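Local coordinates for PUA domain-containing protein (Archaeoglobus fulgidus DSM 4304, PDB 2Q07) that probably binds RNA in archaeosine-tRNA synthesis, this chain being the C-terminal part of the protein, ending in a PUA domain, at residues L168-L173 against G187-R192; F181-S186 against A223-K228; D216-I221 against V293-S298; I235-V240 against H265-F270. All coordinates share one frame; numbering follows the deposited sequence.

Contact 1: L168-L173 against G187-R192; sequences LYRRIL and GKVAGR
Val189 sets both of its methyls against Tyr169, Arg170 and Leu173 on one side of a helix, and this apolar touch carries most of the contact. Its CG1 lies 3.8 Å from Tyr169 CB and equally far from Leu173 CD1, so one methyl settles between side chains a helical turn apart. Its CG2 turns the other way, 4.0 Å from Arg170 CB, and rests against the aliphatic root of that arginine. A branched residue suits the place because each methyl finds a different neighbour; an alanine here would probably leave Leu173 CD1 and Tyr169 CB without their partner and open a gap between strand and helix.

The polar part is slighter. The Arg170 chain, with CG anti to the backbone N (chi1 165°), bends at chi3 and brings NH2 within 3.0 Å of Gly187 O. This hydrogen bond is weak, its N-H...O angle only 123°. Gly187 itself has a positive phi of 150°, a conformation that a side chain would crowd against the preceding carbonyl.

Strand 188-190 is the outermost strand of an antiparallel sheet, paired with strand 197-200, and it crosses the 168-173 turns of the helix at nearly a right angle, while the Tyr169 ring meets that of Tyr193.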
loop_
_atom_site.group_PDB
_atom_site.type_symbol
_atom_site.label_atom_id
_atom_site.label_comp_id
_atom_site.label_asym_id
_atom_site.label_seq_id
_atom_site.Cartn_x
_atom_site.Cartn_y
_atom_site.Cartn_z
ATOM N N LEU A 168 -3.284 -12.970 -2.054
ATOM C CA LEU A 168 -3.267 -11.635 -1.465
ATOM C C LEU A 168 -1.879 -10.986 -1.442
ATOM O O LEU A 168 -1.757 -9.778 -1.633
ATOM C CB LEU A 168 -3.806 -11.703 -0.039
ATOM C CG LEU A 168 -3.857 -10.389 0.750
ATOM C CD1 LEU A 168 -4.822 -9.413 0.098
ATOM C CD2 LEU A 168 -4.290 -10.686 2.166
ATOM N N TYR A 169 -0.848 -11.792 -1.202
ATOM C CA TYR A 169 0.525 -11.294 -1.122
ATOM C C TYR A 169 0.991 -10.632 -2.408
ATOM O O TYR A 169 1.704 -9.627 -2.370
ATOM C CB TYR A 169 1.491 -12.426 -0.744
ATOM C CG TYR A 169 1.364 -12.917 0.688
ATOM C CD1 TYR A 169 2.098 -14.018 1.128
ATOM C CD2 TYR A 169 0.520 -12.285 1.601
ATOM C CE1 TYR A 169 1.996 -14.481 2.437
ATOM C CE2 TYR A 169 0.407 -12.739 2.915
ATOM C CZ TYR A 169 1.150 -13.841 3.325
ATOM O OH TYR A 169 1.045 -14.315 4.613
ATOM N N ARG A 170 0.601 -11.197 -3.543
ATOM C CA ARG A 170 0.969 -10.629 -4.834
ATOM C C ARG A 170 0.257 -9.291 -5.075
ATOM O O ARG A 170 0.849 -8.349 -5.613
ATOM C CB ARG A 170 0.638 -11.624 -5.953
ATOM C CG ARG A 170 0.630 -11.029 -7.362
ATOM C CD ARG A 170 0.669 -12.140 -8.397
ATOM N NE ARG A 170 1.909 -12.902 -8.264
ATOM C CZ ARG A 170 2.103 -14.120 -8.750
ATOM N NH1 ARG A 170 1.131 -14.732 -9.414
ATOM N NH2 ARG A 170 3.264 -14.735 -8.555
ATOM N N ARG A 171 -1.008 -9.198 -4.665
ATOM C CA ARG A 171 -1.768 -7.959 -4.838
ATOM C C ARG A 171 -1.137 -6.834 -4.013
ATOM O O ARG A 171 -1.062 -5.684 -4.454
ATOM C CB ARG A 171 -3.227 -8.146 -4.396
ATOM C CG ARG A 171 -4.221 -8.294 -5.537
ATOM C CD ARG A 171 -4.302 -9.718 -6.021
ATOM N NE ARG A 171 -5.189 -9.853 -7.172
ATOM C CZ ARG A 171 -5.753 -10.997 -7.550
ATOM N NH1 ARG A 171 -5.526 -12.108 -6.859
ATOM N NH2 ARG A 171 -6.531 -11.039 -8.623
ATOM N N ILE A 172 -0.685 -7.180 -2.813
ATOM C CA ILE A 172 -0.049 -6.220 -1.908
ATOM C C ILE A 172 1.226 -5.649 -2.531
ATOM O O ILE A 172 1.426 -4.441 -2.543
ATOM C CB ILE A 172 0.323 -6.889 -0.559
ATOM C CG1 ILE A 172 -0.940 -7.150 0.265
ATOM C CG2 ILE A 172 1.269 -6.024 0.216
ATOM C CD1 ILE A 172 -0.678 -7.889 1.573
ATOM N N LEU A 173 2.084 -6.533 -3.028
ATOM C CA LEU A 173 3.335 -6.123 -3.638
ATOM C C LEU A 173 3.062 -5.322 -4.904
ATOM O O LEU A 173 3.715 -4.305 -5.149
ATOM C CB LEU A 173 4.204 -7.352 -3.946
ATOM C CG LEU A 173 4.841 -8.086 -2.758
ATOM C CD1 LEU A 173 5.572 -9.332 -3.263
ATOM C CD2 LEU A 173 5.819 -7.166 -2.026
ATOM N N GLY A 187 6.604 -11.825 -11.078
ATOM C CA GLY A 187 7.664 -12.530 -10.387
ATOM C C GLY A 187 7.149 -13.448 -9.295
ATOM O O GLY A 187 5.948 -13.501 -9.011
ATOM N N LYS A 188 8.074 -14.163 -8.672
ATOM C CA LYS A 188 7.750 -15.092 -7.604
ATOM C C LYS A 188 7.685 -14.315 -6.290
ATOM O O LYS A 188 8.549 -13.488 -5.995
ATOM C CB LYS A 188 8.832 -16.181 -7.538
ATOM C CG LYS A 188 8.556 -17.315 -6.559
ATOM C CD LYS A 188 9.673 -18.356 -6.594
ATOM C CE LYS A 188 9.842 -18.949 -7.992
ATOM N NZ LYS A 188 10.949 -19.960 -8.055
ATOM N N VAL A 189 6.636 -14.564 -5.518
ATOM C CA VAL A 189 6.446 -13.900 -4.236
ATOM C C VAL A 189 7.090 -14.802 -3.188
ATOM O O VAL A 189 6.878 -16.008 -3.200
ATOM C CB VAL A 189 4.938 -13.723 -3.943
ATOM C CG1 VAL A 189 4.733 -12.980 -2.635
ATOM C CG2 VAL A 189 4.278 -12.975 -5.102
ATOM N N ALA A 190 7.896 -14.230 -2.300
ATOM C CA ALA A 190 8.562 -15.035 -1.281
ATOM C C ALA A 190 8.711 -14.324 0.058
ATOM O O ALA A 190 8.325 -13.168 0.206
ATOM C CB ALA A 190 9.935 -15.473 -1.790
ATOM N N GLY A 191 9.277 -15.038 1.029
ATOM C CA GLY A 191 9.486 -14.474 2.349
ATOM C C GLY A 191 8.318 -14.678 3.296
ATOM O O GLY A 191 7.243 -15.107 2.887
ATOM N N ARG A 192 8.535 -14.382 4.575
ATOM C CA ARG A 192 7.475 -14.523 5.566
ATOM C C ARG A 192 6.880 -13.149 5.869
ATOM O O ARG A 192 7.598 -12.220 6.244
ATOM C CB ARG A 192 8.019 -15.175 6.848
ATOM C CG ARG A 192 9.229 -14.475 7.449
ATOM C CD ARG A 192 9.981 -15.373 8.445
ATOM N NE ARG A 192 10.456 -16.612 7.824
ATOM C CZ ARG A 192 11.342 -17.441 8.375
ATOM N NH1 ARG A 192 11.863 -17.172 9.566
ATOM N NH2 ARG A 192 11.703 -18.547 7.737
#

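Contact 2: F181-S186 against A223-K228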
loop_
_atom_site.group_PDB
_atom_site.type_symbol
_atom_site.label_atom_id
_atom_site.label_comp_id
_atom_site.label_asym_id
_atom_site.label_seq_id
_atom_site.Cartn_x
_atom_site.Cartn_y
_atom_site.Cartn_z
ATOM N N PHE A 181 5.785 3.851 -7.650
ATOM C CA PHE A 181 6.312 4.144 -8.982
ATOM C C PHE A 181 5.299 4.208 -10.115
ATOM O O PHE A 181 5.658 4.558 -11.241
ATOM C CB PHE A 181 7.378 3.102 -9.347
ATOM C CG PHE A 181 8.391 2.869 -8.268
ATOM C CD1 PHE A 181 8.422 1.658 -7.579
ATOM C CD2 PHE A 181 9.303 3.861 -7.926
ATOM C CE1 PHE A 181 9.340 1.435 -6.568
ATOM C CE2 PHE A 181 10.235 3.650 -6.908
ATOM C CZ PHE A 181 10.252 2.435 -6.228
ATOM N N GLY A 182 4.045 3.864 -9.840
ATOM C CA GLY A 182 3.048 3.910 -10.888
ATOM C C GLY A 182 3.290 2.854 -11.945
ATOM O O GLY A 182 2.984 3.065 -13.119
ATOM N N ILE A 183 3.867 1.722 -11.541
ATOM C CA ILE A 183 4.114 0.615 -12.465
ATOM C C ILE A 183 3.769 -0.683 -11.743
ATOM O O ILE A 183 3.413 -0.676 -10.561
ATOM C CB ILE A 183 5.611 0.496 -12.905
ATOM C CG1 ILE A 183 6.450 -0.106 -11.769
ATOM C CG2 ILE A 183 6.169 1.858 -13.311
ATOM C CD1 ILE A 183 7.929 -0.265 -12.115
ATOM N N THR A 184 3.880 -1.793 -12.464
ATOM C CA THR A 184 3.647 -3.099 -11.885
ATOM C C THR A 184 4.699 -4.048 -12.447
ATOM O O THR A 184 5.378 -3.719 -13.417
ATOM C CB THR A 184 2.241 -3.643 -12.197
ATOM O OG1 THR A 184 1.994 -4.782 -11.361
ATOM C CG2 THR A 184 2.119 -4.052 -13.663
ATOM N N TRP A 185 4.844 -5.214 -11.833
ATOM C CA TRP A 185 5.826 -6.184 -12.287
ATOM C C TRP A 185 5.427 -7.585 -11.866
ATOM O O TRP A 185 4.696 -7.766 -10.894
ATOM C CB TRP A 185 7.207 -5.871 -11.701
ATOM C CG TRP A 185 8.182 -5.279 -12.669
ATOM C CD1 TRP A 185 8.198 -3.996 -13.148
ATOM C CD2 TRP A 185 9.303 -5.938 -13.252
ATOM N NE1 TRP A 185 9.270 -3.817 -13.992
ATOM C CE2 TRP A 185 9.966 -4.993 -14.073
ATOM C CE3 TRP A 185 9.818 -7.237 -13.162
ATOM C CZ2 TRP A 185 11.115 -5.308 -14.796
ATOM C CZ3 TRP A 185 10.955 -7.550 -13.878
ATOM C CH2 TRP A 185 11.595 -6.587 -14.686
ATOM N N SER A 186 5.936 -8.571 -12.592
ATOM C CA SER A 186 5.645 -9.969 -12.307
ATOM C C SER A 186 6.824 -10.622 -11.591
ATOM O O SER A 186 7.915 -10.048 -11.508
ATOM C CB SER A 186 5.368 -10.710 -13.611
ATOM O OG SER A 186 6.505 -10.656 -14.452
ATOM N N ALA A 223 16.287 -0.195 -13.619
ATOM C CA ALA A 223 16.651 -0.121 -15.033
ATOM C C ALA A 223 15.428 0.292 -15.837
ATOM O O ALA A 223 15.512 1.142 -16.722
ATOM C CB ALA A 223 17.166 -1.479 -15.523
ATOM N N TYR A 224 14.288 -0.308 -15.515
ATOM C CA TYR A 224 13.051 0.016 -16.206
ATOM C C TYR A 224 12.675 1.475 -15.965
ATOM O O TYR A 224 12.339 2.191 -16.907
ATOM C CB TYR A 224 11.915 -0.889 -15.735
ATOM C CG TYR A 224 10.596 -0.562 -16.391
ATOM C CD1 TYR A 224 10.335 -0.948 -17.708
ATOM C CD2 TYR A 224 9.614 0.152 -15.706
ATOM C CE1 TYR A 224 9.130 -0.633 -18.327
ATOM C CE2 TYR A 224 8.402 0.475 -16.317
ATOM C CZ TYR A 224 8.168 0.078 -17.625
ATOM O OH TYR A 224 6.967 0.382 -18.228
ATOM N N LEU A 225 12.731 1.914 -14.706
ATOM C CA LEU A 225 12.397 3.302 -14.359
ATOM C C LEU A 225 13.338 4.293 -15.060
ATOM O O LEU A 225 12.916 5.370 -15.493
ATOM C CB LEU A 225 12.472 3.515 -12.833
ATOM C CG LEU A 225 11.510 2.726 -11.927
ATOM C CD1 LEU A 225 11.893 2.917 -10.463
ATOM C CD2 LEU A 225 10.091 3.193 -12.167
ATOM N N LEU A 226 14.610 3.926 -15.161
ATOM C CA LEU A 226 15.605 4.767 -15.815
ATOM C C LEU A 226 15.235 4.914 -17.289
ATOM O O LEU A 226 15.304 6.007 -17.848
ATOM C CB LEU A 226 16.998 4.139 -15.682
ATOM C CG LEU A 226 18.194 4.946 -16.199
ATOM C CD1 LEU A 226 18.227 6.299 -15.508
ATOM C CD2 LEU A 226 19.485 4.191 -15.938
ATOM N N GLU A 227 14.836 3.805 -17.906
ATOM C CA GLU A 227 14.429 3.789 -19.310
ATOM C C GLU A 227 13.280 4.753 -19.557
ATOM O O GLU A 227 13.348 5.612 -20.439
ATOM C CB GLU A 227 13.955 2.392 -19.717
ATOM C CG GLU A 227 15.026 1.431 -20.165
ATOM C CD GLU A 227 14.470 0.034 -20.373
ATOM O OE1 GLU A 227 13.458 -0.103 -21.097
ATOM O OE2 GLU A 227 15.041 -0.924 -19.809
ATOM N N LYS A 228 12.214 4.591 -18.780
ATOM C CA LYS A 228 11.031 5.427 -18.922
ATOM C C LYS A 228 11.260 6.814 -18.340
ATOM O O LYS A 228 10.340 7.620 -18.243
ATOM C CB LYS A 228 9.837 4.745 -18.249
ATOM C CG LYS A 228 9.596 3.328 -18.746
ATOM C CD LYS A 228 9.466 3.298 -20.262
ATOM C CE LYS A 228 9.251 1.886 -20.787
ATOM N NZ LYS A 228 9.279 1.838 -22.278
#
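Phe181, the last residue of helix 168-181, meets Leu225 of helix 219-227 in the pre-PUA region, where the loop that follows runs beside the second helix. The two side chains stand roughly perpendicular, and Leu225 CD1 sits over one face of the phenyl ring, 4.1 Å from its centroid, as a CH-pi contact. The other leucine methyl, CD2, fills the angle between Phe181 CB and Ile183 CD1, 4.1 Å from the latter. Leucine suits the position because its fork serves two neighbours at once; an alanine in its place would probably uncover the Phe181 face and leave Ile183 CD1 with less to pack on.

Ile183 and Tyr224 lie side by side, pointing opposite ways. The isoleucine CG2 lies at the tyrosine edge, in the ring plane, while CD1 approaches CD2 of the ring obliquely at 4.0 Å. With CG anti to the backbone N (chi1 178°), Tyr224 extends from the helix toward the loop, where Trp185 completes a T-shaped pair: the indole edge points at the tyrosine face, the planes stand 78° apart, and the five-membered ring's centroid is 5.8 Å from that of Tyr224. The nearest indole atom is NE1, 4.3 Å from Tyr224 CG.

Contact 3: D216-I221 against V293-S298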
loop_
_atom_site.group_PDB
_atom_site.type_symbol
_atom_site.label_atom_id
_atom_site.label_comp_id
_atom_site.label_asym_id
_atom_site.label_seq_id
_atom_site.Cartn_x
_atom_site.Cartn_y
_atom_site.Cartn_z
ATOM N N ASP A 216 11.777 -1.656 -1.470
ATOM C CA ASP A 216 13.134 -1.353 -1.877
ATOM C C ASP A 216 13.175 -2.056 -3.233
ATOM O O ASP A 216 12.603 -3.139 -3.372
ATOM C CB ASP A 216 14.162 -1.989 -0.932
ATOM C CG ASP A 216 15.557 -1.424 -1.134
ATOM O OD1 ASP A 216 15.771 -0.743 -2.161
ATOM O OD2 ASP A 216 16.438 -1.653 -0.278
ATOM N N ILE A 217 13.818 -1.454 -4.231
ATOM C CA ILE A 217 13.897 -2.061 -5.563
ATOM C C ILE A 217 15.332 -2.344 -5.977
ATOM O O ILE A 217 16.258 -1.700 -5.490
ATOM C CB ILE A 217 13.279 -1.153 -6.644
ATOM C CG1 ILE A 217 14.002 0.198 -6.654
ATOM C CG2 ILE A 217 11.780 -0.990 -6.394
ATOM C CD1 ILE A 217 13.595 1.121 -7.793
ATOM N N TYR A 218 15.508 -3.291 -6.894
ATOM C CA TYR A 218 16.839 -3.644 -7.360
ATOM C C TYR A 218 17.110 -3.329 -8.831
ATOM O O TYR A 218 16.417 -2.507 -9.411
ATOM C CB TYR A 218 17.127 -5.097 -6.992
ATOM C CG TYR A 218 17.022 -5.271 -5.484
ATOM C CD1 TYR A 218 15.802 -5.598 -4.883
ATOM C CD2 TYR A 218 18.102 -4.984 -4.654
ATOM C CE1 TYR A 218 15.664 -5.632 -3.495
ATOM C CE2 TYR A 218 17.977 -5.011 -3.259
ATOM C CZ TYR A 218 16.754 -5.334 -2.691
ATOM O OH TYR A 218 16.609 -5.340 -1.329
ATOM N N GLU A 219 18.105 -3.978 -9.430
ATOM C CA GLU A 219 18.510 -3.669 -10.805
ATOM C C GLU A 219 17.508 -3.591 -11.953
ATOM O O GLU A 219 17.426 -2.569 -12.628
ATOM C CB GLU A 219 19.658 -4.587 -11.243
ATOM C CG GLU A 219 20.536 -3.937 -12.319
ATOM C CD GLU A 219 21.550 -4.887 -12.948
ATOM O OE1 GLU A 219 22.076 -5.770 -12.236
ATOM O OE2 GLU A 219 21.835 -4.733 -14.155
ATOM N N LYS A 220 16.768 -4.664 -12.193
ATOM C CA LYS A 220 15.809 -4.710 -13.295
ATOM C C LYS A 220 14.755 -3.614 -13.241
ATOM O O LYS A 220 14.459 -2.983 -14.258
ATOM C CB LYS A 220 15.114 -6.076 -13.343
ATOM C CG LYS A 220 15.898 -7.191 -12.674
ATOM C CD LYS A 220 15.987 -6.932 -11.168
ATOM C CE LYS A 220 16.916 -7.873 -10.456
ATOM N NZ LYS A 220 17.121 -7.371 -9.075
ATOM N N ILE A 221 14.188 -3.381 -12.060
ATOM C CA ILE A 221 13.164 -2.355 -11.918
ATOM C C ILE A 221 13.745 -0.962 -12.081
ATOM O O ILE A 221 13.202 -0.161 -12.829
ATOM C CB ILE A 221 12.436 -2.451 -10.557
ATOM C CG1 ILE A 221 11.689 -3.783 -10.476
ATOM C CG2 ILE A 221 11.477 -1.285 -10.399
ATOM C CD1 ILE A 221 10.770 -3.918 -9.282
ATOM N N VAL A 293 22.256 7.205 -0.828
ATOM C CA VAL A 293 22.477 6.058 -1.711
ATOM C C VAL A 293 22.314 4.694 -1.049
ATOM O O VAL A 293 22.879 4.433 0.011
ATOM C CB VAL A 293 23.892 6.130 -2.346
ATOM C CG1 VAL A 293 24.106 4.966 -3.305
ATOM C CG2 VAL A 293 24.063 7.447 -3.052
ATOM N N LYS A 294 21.528 3.829 -1.681
ATOM C CA LYS A 294 21.325 2.481 -1.167
ATOM C C LYS A 294 22.236 1.513 -1.919
ATOM O O LYS A 294 22.828 0.616 -1.326
ATOM C CB LYS A 294 19.864 2.037 -1.321
ATOM C CG LYS A 294 18.913 2.627 -0.281
ATOM C CD LYS A 294 17.636 1.790 -0.135
ATOM C CE LYS A 294 16.874 2.157 1.146
ATOM N NZ LYS A 294 15.740 1.229 1.464
ATOM N N ARG A 295 22.360 1.703 -3.226
ATOM C CA ARG A 295 23.197 0.814 -4.018
ATOM C C ARG A 295 23.397 1.352 -5.432
ATOM O O ARG A 295 22.715 2.286 -5.862
ATOM C CB ARG A 295 22.559 -0.584 -4.070
ATOM C CG ARG A 295 21.286 -0.663 -4.916
ATOM C CD ARG A 295 20.503 -1.968 -4.717
ATOM N NE ARG A 295 19.597 -1.904 -3.570
ATOM C CZ ARG A 295 19.958 -2.111 -2.309
ATOM N NH1 ARG A 295 21.224 -2.410 -2.013
ATOM N NH2 ARG A 295 19.059 -1.997 -1.337
ATOM N N LYS A 296 24.343 0.759 -6.149
ATOM C CA LYS A 296 24.623 1.169 -7.512
ATOM C C LYS A 296 25.047 -0.011 -8.371
ATOM O O LYS A 296 25.512 -1.037 -7.864
ATOM C CB LYS A 296 25.699 2.258 -7.527
ATOM C CG LYS A 296 26.940 1.919 -6.728
ATOM C CD LYS A 296 27.959 3.042 -6.830
ATOM C CE LYS A 296 29.275 2.681 -6.144
ATOM N NZ LYS A 296 30.325 3.692 -6.473
ATOM N N PHE A 297 24.876 0.138 -9.678
ATOM C CA PHE A 297 25.228 -0.917 -10.610
ATOM C C PHE A 297 26.200 -0.402 -11.685
ATOM O O PHE A 297 26.053 0.711 -12.190
ATOM C CB PHE A 297 23.955 -1.471 -11.259
ATOM C CG PHE A 297 22.777 -1.545 -10.317
ATOM C CD1 PHE A 297 21.779 -0.563 -10.352
ATOM C CD2 PHE A 297 22.684 -2.557 -9.368
ATOM C CE1 PHE A 297 20.711 -0.586 -9.454
ATOM C CE2 PHE A 297 21.609 -2.592 -8.457
ATOM C CZ PHE A 297 20.623 -1.603 -8.504
ATOM N N SER A 298 27.189 -1.223 -12.028
ATOM C CA SER A 298 28.187 -0.854 -13.031
ATOM C C SER A 298 27.720 -1.178 -14.441
ATOM O O SER A 298 27.568 -0.242 -15.258
ATOM C CB SER A 298 29.491 -1.594 -12.761
ATOM O OG SER A 298 29.897 -1.410 -11.421
#
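From Asp216 to Glu219 and from Lys294 to Phe297 the two backbones run almost parallel, only 10° apart, but their nearest CA atoms, those of Glu219 and Phe297, are 7.3 Å from each other, so side chains make the join. Asp216 OD2 gathers two cations in a salt-bridge network: Arg295 NH2 at 2.8 Å, through a hydrogen bond weak because bent, and Lys294 NZ at 3.4 Å, also weak and longer. The aspartate is buried, and two positive partners would be expected to stabilise its charged form; Lys294 also pairs with Asp209.

Arg295 meets the carboxylate at the edge of its guanidinium and offers one face to Tyr218, whose CE2 is 3.5 Å from NE. The two planes are 28° apart, and the bend at chi3 (85°) helps lay the guanidinium alongside the ring. Further along, Glu219 presents its aliphatic part to Phe297: CG lies over the ring face, 3.9 Å from the centroid in a CH-pi contact.

Consecutive Lys294 and Arg295 stand opposite the single Val272 of the adjoining strand, a classic beta bulge that lets both turn toward the same aspartate. This interdomain interface fastens the pre-PUA region to the last strand of the PUA domain.

Contact 4: I235-V240 against H265-F270; sequences IGDFEV and HNSRIF
Asn266 reaches across to the 235-240 loop with its amide nitrogen while its amide oxygen braces its own turn. ND2 donates to Gly236 O at 3.1 Å, from outside the carbonyl plane, and also to a water that in turn donates to Phe238 O at 2.9 Å. OD1 accepts from Arg268 N and Ile269 N, which approach from opposite faces of its plane, the first bond closing an Asx turn. CG stands between the backbone N and the carbonyl carbon (chi1 54°), which folds the amide back over the turn. Asparagine suits the place, joining donor and acceptor in one short group.

Beside it, Ile235 N gives a nearly straight hydrogen bond to His265 O (2.9 Å, 167°), part of the pairing of parallel strands 232-235 and 261-265 at the end where the loops begin. Two side-chain links lie further out. Asp237 OD2 accepts on its syn lone pair from Ser267 OG, 2.8 Å away, and Arg268 NH1 forms a salt bridge with Glu239 OE2 at 2.7 Å, the carboxylate and guanidinium planes crossing steeply at 79°. Inside them, Val240 CG2 packs on Ile269 CD1 at 3.8 Å.

The backbone carbonyls of Gly236 and Phe238 are thus served by one amide, directly or through water, while one salt bridge and one serine-aspartate hydrogen bond tie the outer side: two irregular loops of the PUA domain are held together chiefly by polar groups.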
loop_
_atom_site.group_PDB
_atom_site.type_symbol
_atom_site.label_atom_id
_atom_site.label_comp_id
_atom_site.label_asym_id
_atom_site.label_seq_id
_atom_site.Cartn_x
_atom_site.Cartn_y
_atom_site.Cartn_z
ATOM N N ILE A 235 23.246 12.696 -12.459
ATOM C CA ILE A 235 24.291 13.211 -11.591
ATOM C C ILE A 235 25.642 13.402 -12.299
ATOM O O ILE A 235 25.845 12.964 -13.437
ATOM C CB ILE A 235 24.494 12.270 -10.377
ATOM C CG1 ILE A 235 25.042 10.922 -10.855
ATOM C CG2 ILE A 235 23.164 12.053 -9.649
ATOM C CD1 ILE A 235 25.469 10.005 -9.732
ATOM N N GLY A 236 26.568 14.052 -11.605
ATOM C CA GLY A 236 27.878 14.288 -12.178
ATOM C C GLY A 236 28.672 13.003 -12.295
ATOM O O GLY A 236 28.265 11.963 -11.772
ATOM N N ASP A 237 29.806 13.080 -12.982
ATOM C CA ASP A 237 30.688 11.937 -13.175
ATOM C C ASP A 237 31.686 11.764 -12.033
ATOM O O ASP A 237 32.894 11.914 -12.229
ATOM C CB ASP A 237 31.460 12.082 -14.487
ATOM C CG ASP A 237 30.749 11.440 -15.658
ATOM O OD1 ASP A 237 29.626 11.871 -15.987
ATOM O OD2 ASP A 237 31.321 10.500 -16.250
ATOM N N PHE A 238 31.180 11.448 -10.846
ATOM C CA PHE A 238 32.027 11.232 -9.681
ATOM C C PHE A 238 31.738 9.856 -9.077
ATOM O O PHE A 238 30.682 9.269 -9.332
ATOM C CB PHE A 238 31.780 12.337 -8.649
ATOM C CG PHE A 238 30.323 12.585 -8.363
ATOM C CD1 PHE A 238 29.632 11.793 -7.453
ATOM C CD2 PHE A 238 29.636 13.595 -9.030
ATOM C CE1 PHE A 238 28.275 12.006 -7.209
ATOM C CE2 PHE A 238 28.283 13.816 -8.797
ATOM C CZ PHE A 238 27.601 13.022 -7.887
ATOM N N GLU A 239 32.681 9.342 -8.291
ATOM C CA GLU A 239 32.526 8.040 -7.647
ATOM C C GLU A 239 31.466 8.177 -6.557
ATOM O O GLU A 239 31.662 8.918 -5.599
ATOM C CB GLU A 239 33.847 7.599 -7.004
ATOM C CG GLU A 239 35.081 7.695 -7.903
ATOM C CD GLU A 239 35.116 6.641 -8.997
ATOM O OE1 GLU A 239 35.086 5.432 -8.667
ATOM O OE2 GLU A 239 35.183 7.024 -10.187
ATOM N N VAL A 240 30.348 7.471 -6.692
ATOM C CA VAL A 240 29.291 7.570 -5.688
ATOM C C VAL A 240 29.627 6.760 -4.438
ATOM O O VAL A 240 30.020 5.600 -4.529
ATOM C CB VAL A 240 27.927 7.101 -6.251
ATOM C CG1 VAL A 240 26.867 7.153 -5.159
ATOM C CG2 VAL A 240 27.517 7.987 -7.430
ATOM N N HIS A 265 21.767 8.334 -12.011
ATOM C CA HIS A 265 22.606 7.795 -13.077
ATOM C C HIS A 265 23.546 8.818 -13.744
ATOM O O HIS A 265 23.307 10.020 -13.698
ATOM C CB HIS A 265 21.713 7.200 -14.175
ATOM C CG HIS A 265 20.911 8.230 -14.915
ATOM N ND1 HIS A 265 19.756 8.783 -14.403
ATOM C CD2 HIS A 265 21.136 8.855 -16.097
ATOM C CE1 HIS A 265 19.304 9.705 -15.237
ATOM N NE2 HIS A 265 20.123 9.768 -16.271
ATOM N N ASN A 266 24.620 8.308 -14.341
ATOM C CA ASN A 266 25.568 9.110 -15.113
ATOM C C ASN A 266 26.070 8.223 -16.256
ATOM O O ASN A 266 25.457 7.199 -16.552
ATOM C CB ASN A 266 26.735 9.651 -14.272
ATOM C CG ASN A 266 27.476 8.585 -13.505
ATOM O OD1 ASN A 266 27.691 7.475 -13.984
ATOM N ND2 ASN A 266 27.905 8.938 -12.308
ATOM N N SER A 267 27.175 8.593 -16.891
ATOM C CA SER A 267 27.684 7.818 -18.017
ATOM C C SER A 267 28.293 6.455 -17.688
ATOM O O SER A 267 28.542 5.657 -18.594
ATOM C CB SER A 267 28.717 8.642 -18.791
ATOM O OG SER A 267 29.905 8.786 -18.032
ATOM N N ARG A 268 28.531 6.172 -16.410
ATOM C CA ARG A 268 29.137 4.893 -16.049
ATOM C C ARG A 268 28.302 4.019 -15.116
ATOM O O ARG A 268 28.512 2.809 -15.051
ATOM C CB ARG A 268 30.512 5.113 -15.411
ATOM C CG ARG A 268 30.448 5.723 -14.020
ATOM C CD ARG A 268 31.719 5.466 -13.219
ATOM N NE ARG A 268 32.897 6.118 -13.785
ATOM C CZ ARG A 268 34.108 6.066 -13.238
ATOM N NH1 ARG A 268 34.298 5.389 -12.111
ATOM N NH2 ARG A 268 35.131 6.687 -13.811
ATOM N N ILE A 269 27.364 4.618 -14.393
ATOM C CA ILE A 269 26.542 3.845 -13.475
ATOM C C ILE A 269 25.153 4.415 -13.256
ATOM O O ILE A 269 24.831 5.534 -13.668
ATOM C CB ILE A 269 27.182 3.756 -12.055
ATOM C CG1 ILE A 269 27.233 5.148 -11.426
ATOM C CG2 ILE A 269 28.591 3.183 -12.124
ATOM C CD1 ILE A 269 27.583 5.141 -9.957
ATOM N N PHE A 270 24.329 3.609 -12.602
ATOM C CA PHE A 270 23.001 4.026 -12.206
ATOM C C PHE A 270 22.771 3.308 -10.887
ATOM O O PHE A 270 23.390 2.277 -10.625
ATOM C CB PHE A 270 21.944 3.692 -13.272
ATOM C CG PHE A 270 21.641 2.235 -13.432
ATOM C CD1 PHE A 270 20.474 1.694 -12.892
ATOM C CD2 PHE A 270 22.471 1.418 -14.192
ATOM C CE1 PHE A 270 20.135 0.368 -13.111
ATOM C CE2 PHE A 270 22.147 0.088 -14.423
ATOM C CZ PHE A 270 20.975 -0.442 -13.884
HETATM O O HOH W 1 29.978 7.219 -11.295
#

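The four contacts step along the chain from the pre-PUA region into the PUA domain. Contacts 1 and 2, with centres about 17 Å apart, adjoin in sequence at residues 186 and 187 and alternate along the chain. Contacts 2 and 3 share helix 219-227, their centres about 12 Å apart, and meet where Phe181 and Leu225 pack on Ile217. Contact 4 is nested within the loop that contact 3 closes; strands 270-275 and 289-297 of the six-stranded PUA sheet pair there, Phe297 N with Phe270 O. Contacts 1 and 4, about 33 Å apart between centres, do not touch. Through helix 219-227 and strand 289-297, contact 3 thus joins the pre-PUA region to the PUA domain.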